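PDB 4K70: UL37 from Suid herpesvirus 1, which is an inner tegument protein thought to have an essential role in controlling viral trafficking, crystallised here as its N-terminal half, a largely helical chain that binds calcium ions. Local coordinates for residues A[26-31]-A[462-467]; A[55-60]-A[110-115]. All blocks are in the same frame, centred on the assembly; numbering follows the deposited sequence.

Interaction 1. Residues A[26-31]-A[462-467]; sequences RILEFF and HSAARE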
loop_
_atom_site.group_PDB
_atom_site.type_symbol
_atom_site.label_atom_id
_atom_site.label_comp_id
_atom_site.label_asym_id
_atom_site.label_seq_id
_atom_site.Cartn_x
_atom_site.Cartn_y
_atom_site.Cartn_z
ATOM N N ARG A 26 2.900 34.883 -17.804
ATOM C CA ARG A 26 1.726 34.078 -17.500
ATOM C C ARG A 26 1.970 32.591 -17.727
ATOM O O ARG A 26 1.640 31.766 -16.878
ATOM C CB ARG A 26 0.561 34.532 -18.370
ATOM C CG ARG A 26 0.267 35.995 -18.238
ATOM C CD ARG A 26 -0.078 36.333 -16.800
ATOM N NE ARG A 26 -0.469 37.732 -16.661
ATOM C CZ ARG A 26 0.220 38.628 -15.966
ATOM N NH1 ARG A 26 1.327 38.262 -15.332
ATOM N NH2 ARG A 26 -0.203 39.883 -15.896
ATOM N N ILE A 27 2.523 32.251 -18.888
ATOM C CA ILE A 27 2.802 30.859 -19.220
ATOM C C ILE A 27 3.837 30.298 -18.251
ATOM O O ILE A 27 3.695 29.181 -17.750
ATOM C CB ILE A 27 3.278 30.696 -20.687
ATOM C CG1 ILE A 27 2.164 31.091 -21.655
ATOM C CG2 ILE A 27 3.726 29.261 -20.948
ATOM C CD1 ILE A 27 2.582 31.128 -23.107
ATOM N N LEU A 28 4.866 31.092 -17.970
ATOM C CA LEU A 28 5.909 30.694 -17.031
ATOM C C LEU A 28 5.324 30.439 -15.646
ATOM O O LEU A 28 5.814 29.582 -14.908
ATOM C CB LEU A 28 7.012 31.754 -16.959
ATOM C CG LEU A 28 7.887 31.929 -18.204
ATOM C CD1 LEU A 28 8.800 33.138 -18.048
ATOM C CD2 LEU A 28 8.699 30.672 -18.503
ATOM N N GLU A 29 4.272 31.173 -15.299
ATOM C CA GLU A 29 3.612 30.982 -14.008
ATOM C C GLU A 29 2.881 29.646 -13.958
ATOM O O GLU A 29 2.904 28.950 -12.937
ATOM C CB GLU A 29 2.647 32.130 -13.716
ATOM C CG GLU A 29 3.347 33.430 -13.363
ATOM C CD GLU A 29 2.503 34.652 -13.664
ATOM O OE1 GLU A 29 1.257 34.528 -13.685
ATOM O OE2 GLU A 29 3.092 35.734 -13.888
ATOM N N PHE A 30 2.236 29.290 -15.064
ATOM C CA PHE A 30 1.572 28.000 -15.156
ATOM C C PHE A 30 2.605 26.890 -15.021
ATOM O O PHE A 30 2.379 25.903 -14.319
ATOM C CB PHE A 30 0.809 27.880 -16.469
ATOM C CG PHE A 30 0.205 26.526 -16.696
ATOM C CD1 PHE A 30 -0.924 26.129 -15.999
ATOM C CD2 PHE A 30 0.764 25.654 -17.615
ATOM C CE1 PHE A 30 -1.484 24.876 -16.212
ATOM C CE2 PHE A 30 0.212 24.404 -17.832
ATOM C CZ PHE A 30 -0.917 24.014 -17.131
ATOM N N PHE A 31 3.750 27.073 -15.677
ATOM C CA PHE A 31 4.842 26.110 -15.603
ATOM C C PHE A 31 5.240 25.792 -14.158
ATOM O O PHE A 31 5.725 24.700 -13.869
ATOM C CB PHE A 31 6.060 26.607 -16.397
ATOM C CG PHE A 31 5.901 26.503 -17.892
ATOM C CD1 PHE A 31 4.898 25.725 -18.445
ATOM C CD2 PHE A 31 6.766 27.176 -18.745
ATOM C CE1 PHE A 31 4.753 25.620 -19.829
ATOM C CE2 PHE A 31 6.630 27.079 -20.131
ATOM C CZ PHE A 31 5.624 26.301 -20.672
ATOM N N HIS A 462 18.783 28.431 -25.131
ATOM C CA HIS A 462 18.267 28.513 -23.769
ATOM C C HIS A 462 16.989 29.337 -23.722
ATOM O O HIS A 462 16.849 30.340 -24.424
ATOM C CB HIS A 462 19.302 29.114 -22.826
ATOM C CG HIS A 462 18.862 29.141 -21.396
ATOM N ND1 HIS A 462 18.357 28.030 -20.754
ATOM C CD2 HIS A 462 18.847 30.142 -20.486
ATOM C CE1 HIS A 462 18.053 28.346 -19.508
ATOM N NE2 HIS A 462 18.341 29.622 -19.318
ATOM N N SER A 463 16.055 28.903 -22.890
ATOM C CA SER A 463 14.774 29.574 -22.787
ATOM C C SER A 463 14.388 29.790 -21.335
ATOM O O SER A 463 14.890 29.114 -20.440
ATOM C CB SER A 463 13.694 28.765 -23.511
ATOM O OG SER A 463 13.634 27.436 -23.023
ATOM N N ALA A 464 13.509 30.757 -21.108
ATOM C CA ALA A 464 12.921 30.962 -19.793
ATOM C C ALA A 464 12.056 29.751 -19.458
ATOM O O ALA A 464 11.913 29.379 -18.295
ATOM C CB ALA A 464 12.084 32.229 -19.782
ATOM N N ALA A 465 11.483 29.149 -20.496
ATOM C CA ALA A 465 10.690 27.936 -20.358
ATOM C C ALA A 465 11.510 26.850 -19.677
ATOM O O ALA A 465 11.052 26.220 -18.732
ATOM C CB ALA A 465 10.207 27.467 -21.719
ATOM N N ARG A 466 12.732 26.652 -20.159
ATOM C CA ARG A 466 13.649 25.687 -19.570
ATOM C C ARG A 466 13.887 25.954 -18.085
ATOM O O ARG A 466 13.928 25.030 -17.276
ATOM C CB ARG A 466 14.980 25.689 -20.320
ATOM C CG ARG A 466 16.027 24.783 -19.699
ATOM C CD ARG A 466 17.226 24.623 -20.616
ATOM N NE ARG A 466 16.868 24.008 -21.893
ATOM C CZ ARG A 466 17.047 22.722 -22.184
ATOM N NH1 ARG A 466 17.589 21.904 -21.293
ATOM N NH2 ARG A 466 16.695 22.254 -23.373
ATOM N N GLU A 467 14.038 27.219 -17.724
ATOM C CA GLU A 467 14.384 27.555 -16.352
ATOM C C GLU A 467 13.188 27.404 -15.423
ATOM O O GLU A 467 13.329 26.957 -14.280
ATOM C CB GLU A 467 14.935 28.973 -16.278
ATOM C CG GLU A 467 15.787 29.221 -15.053
ATOM C CD GLU A 467 16.175 30.677 -14.898
ATOM O OE1 GLU A 467 16.424 31.352 -15.928
ATOM O OE2 GLU A 467 16.228 31.146 -13.740
#
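L28 and F31, one helical turn apart on helix 20-32, meet A464 and A465 in the first turn of helix 464-481. The two methyls of L28 share the work: CD1 lies 3.8 Å from the A464 methyl CB, while CD2 packs on the backbone, 3.5 Å from A464 O. With CG set anti to the carbonyl carbon, chi1 -68° brings both terminal methyls up against A464. F31 contributes a ring corner, CE2 coming 3.9 Å from A465 CB along an oblique line. Over one face of that ring sits the carbonyl oxygen of I27, from the preceding turn. No hydrogen bond crosses the contact; it rests on van der Waals packing of side chains on methyls and on the backbone of A464, and two alanines in succession let the helices come close, with the CA atoms of L28 and A465 6.4 Å apart.

Immediately before the alanines, S463 is the N-cap: its OG accepts from R466 N at 3.1 Å, with an N-H...O angle of 154°. E455 reinforces this start, bonding to S463 OG and forming a salt bridge with R466 NE, and E64 of helix 63-78 takes the amide of A465. L28 and F31 also reach A468. Small residues facing larger apolar ones beside a capped helix start are characteristic of close helix-helix packing in an all-helical bundle, here joining the N- and C-terminal parts of the construct.

Interaction 2. Residues A[55-60]-A[110-115]; sequences RAYVET and AGLRTS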
loop_
_atom_site.group_PDB
_atom_site.type_symbol
_atom_site.label_atom_id
_atom_site.label_comp_id
_atom_site.label_asym_id
_atom_site.label_seq_id
_atom_site.Cartn_x
_atom_site.Cartn_y
_atom_site.Cartn_z
ATOM N N ARG A 55 -3.129 29.920 -29.779
ATOM C CA ARG A 55 -3.198 31.297 -30.239
ATOM C C ARG A 55 -2.031 32.112 -29.700
ATOM O O ARG A 55 -1.540 33.020 -30.369
ATOM C CB ARG A 55 -4.519 31.957 -29.849
ATOM C CG ARG A 55 -4.320 33.394 -29.414
ATOM C CD ARG A 55 -5.358 34.339 -30.007
ATOM N NE ARG A 55 -6.572 34.426 -29.199
ATOM C CZ ARG A 55 -6.605 34.727 -27.903
ATOM N NH1 ARG A 55 -5.482 34.959 -27.231
ATOM N NH2 ARG A 55 -7.771 34.787 -27.271
ATOM N N ALA A 56 -1.583 31.790 -28.493
ATOM C CA ALA A 56 -0.415 32.466 -27.941
ATOM C C ALA A 56 0.834 32.269 -28.823
ATOM O O ALA A 56 1.620 33.199 -29.019
ATOM C CB ALA A 56 -0.148 32.002 -26.521
ATOM N N TYR A 57 1.016 31.062 -29.352
ATOM C CA TYR A 57 2.182 30.784 -30.182
ATOM C C TYR A 57 2.056 31.478 -31.531
ATOM O O TYR A 57 3.020 32.049 -32.029
ATOM C CB TYR A 57 2.385 29.280 -30.379
ATOM C CG TYR A 57 3.507 28.966 -31.348
ATOM C CD1 TYR A 57 4.832 29.223 -31.011
ATOM C CD2 TYR A 57 3.241 28.420 -32.594
ATOM C CE1 TYR A 57 5.863 28.949 -31.890
ATOM C CE2 TYR A 57 4.269 28.139 -33.486
ATOM C CZ TYR A 57 5.577 28.409 -33.131
ATOM O OH TYR A 57 6.605 28.134 -34.014
ATOM N N VAL A 58 0.865 31.412 -32.115
ATOM C CA VAL A 58 0.573 32.092 -33.373
ATOM C C VAL A 58 0.935 33.583 -33.326
ATOM O O VAL A 58 1.520 34.114 -34.269
ATOM C CB VAL A 58 -0.911 31.932 -33.768
ATOM C CG1 VAL A 58 -1.287 32.939 -34.829
ATOM C CG2 VAL A 58 -1.186 30.524 -34.276
ATOM N N GLU A 59 0.613 34.252 -32.223
ATOM C CA GLU A 59 0.775 35.704 -32.153
ATOM C C GLU A 59 2.123 36.182 -31.591
ATOM O O GLU A 59 2.556 37.294 -31.879
ATOM C CB GLU A 59 -0.409 36.337 -31.408
ATOM C CG GLU A 59 -1.745 36.055 -32.111
ATOM C CD GLU A 59 -2.935 36.768 -31.491
ATOM O OE1 GLU A 59 -2.763 37.461 -30.465
ATOM O OE2 GLU A 59 -4.055 36.629 -32.038
ATOM N N THR A 60 2.790 35.350 -30.802
ATOM C CA THR A 60 4.057 35.759 -30.203
ATOM C C THR A 60 5.206 34.916 -30.728
ATOM O O THR A 60 6.370 35.319 -30.644
ATOM C CB THR A 60 4.035 35.656 -28.670
ATOM O OG1 THR A 60 4.176 34.283 -28.283
ATOM C CG2 THR A 60 2.734 36.222 -28.108
ATOM N N ALA A 110 -1.940 26.003 -35.955
ATOM C CA ALA A 110 -0.887 26.821 -35.358
ATOM C C ALA A 110 0.487 26.356 -35.836
ATOM O O ALA A 110 1.508 26.960 -35.500
ATOM C CB ALA A 110 -0.962 26.774 -33.836
ATOM N N GLY A 111 0.510 25.280 -36.618
ATOM C CA GLY A 111 1.764 24.722 -37.114
ATOM C C GLY A 111 2.622 24.090 -36.025
ATOM O O GLY A 111 3.847 24.211 -36.035
ATOM N N LEU A 112 1.978 23.419 -35.071
ATOM C CA LEU A 112 2.697 22.739 -33.994
ATOM C C LEU A 112 2.381 21.253 -34.031
ATOM O O LEU A 112 1.538 20.812 -34.803
ATOM C CB LEU A 112 2.307 23.311 -32.629
ATOM C CG LEU A 112 2.680 24.751 -32.269
ATOM C CD1 LEU A 112 2.001 25.161 -30.974
ATOM C CD2 LEU A 112 4.183 24.931 -32.151
ATOM N N ARG A 113 3.050 20.481 -33.185
ATOM C CA ARG A 113 2.909 19.030 -33.217
ATOM C C ARG A 113 1.807 18.523 -32.294
ATOM O O ARG A 113 1.512 19.144 -31.274
ATOM C CB ARG A 113 4.229 18.380 -32.805
ATOM C CG ARG A 113 5.440 18.826 -33.632
ATOM C CD ARG A 113 6.730 18.305 -33.002
ATOM N NE ARG A 113 7.008 18.929 -31.707
ATOM C CZ ARG A 113 7.677 18.345 -30.717
ATOM N NH1 ARG A 113 8.134 17.102 -30.851
ATOM N NH2 ARG A 113 7.883 19.005 -29.583
ATOM N N THR A 114 1.207 17.390 -32.655
ATOM C CA THR A 114 0.345 16.676 -31.732
ATOM C C THR A 114 1.136 15.575 -31.031
ATOM O O THR A 114 0.623 14.893 -30.139
ATOM C CB THR A 114 -0.841 16.037 -32.454
ATOM O OG1 THR A 114 -0.364 15.017 -33.341
ATOM C CG2 THR A 114 -1.621 17.093 -33.230
ATOM N N SER A 115 2.396 15.426 -31.419
ATOM C CA SER A 115 3.152 14.222 -31.099
ATOM C C SER A 115 4.231 14.369 -30.026
ATOM O O SER A 115 5.085 13.492 -29.901
ATOM C CB SER A 115 3.812 13.697 -32.376
ATOM O OG SER A 115 4.845 14.586 -32.749
#
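Y57 and L112 form the chief aromatic contact, a CH-pi interaction in which the leucine methyl CD2 sits over one face of the tyrosine ring. CD2 is 3.8 Å from the ring centroid and 24° off the ring normal, displaced toward the rim so that its shortest approach, 3.5 Å, is to Y57 CE2. The other methyl, CD1, lies by the root of the ring, 3.8 Å from Y57 CD2. The tyrosine CG is anti to the backbone N (chi1 174°), which carries the ring out from helix 39-60 to the loop.

At the ring edge the contact has a polar component: A110 O lies in the ring plane, 3.6 Å from Y57 CE2, where the ring hydrogens carry a slight positive charge. The carbonyl thus meets the rim while the leucine covers a face.

This loop leaves helix 101-109 through a Schellman motif, with G111 at positive phi (69°) and two bonds back into the last turn. A110 and L112, the residues flanking this glycine, both point their CB atoms toward helix 39-60.

Apolar contact continues at V58, whose CG2 is 3.8 Å from A110 CB. Helix 63-78 lines the same site, with Y57 against A65 and A66 and L112 against A69, and R457 of helix 438-458 touches both Y57 and L112.

Polar bonds lie away from this interface. In the helix, A56 O accepts hydrogen bonds from T60 N and, at 2.9 Å, from T60 OG1, the two donors coming from opposite faces of its carbonyl plane. Farther along the loop, R113 makes salt bridges to E70 and E450.

Overall arrangement
Interactions 1 and 2 lie on the same side of the chain's centre, their centres 16 Å apart and their nearest atoms about 4 Å apart without touching. Both use the early helices: helix 20-32 in interaction 1 and helix 39-60, which follows it, in interaction 2. Along the chain, the two segments of interaction 2 fall between 26-31 and 462-467. Helices 63-78 and 438-458 contribute side chains to both sites and so connect them. Interaction 1 brings the start of the last helix against an early one, far apart in sequence, whereas interaction 2 joins a helix and a nearby loop, both at one end of this elongated N-terminal half.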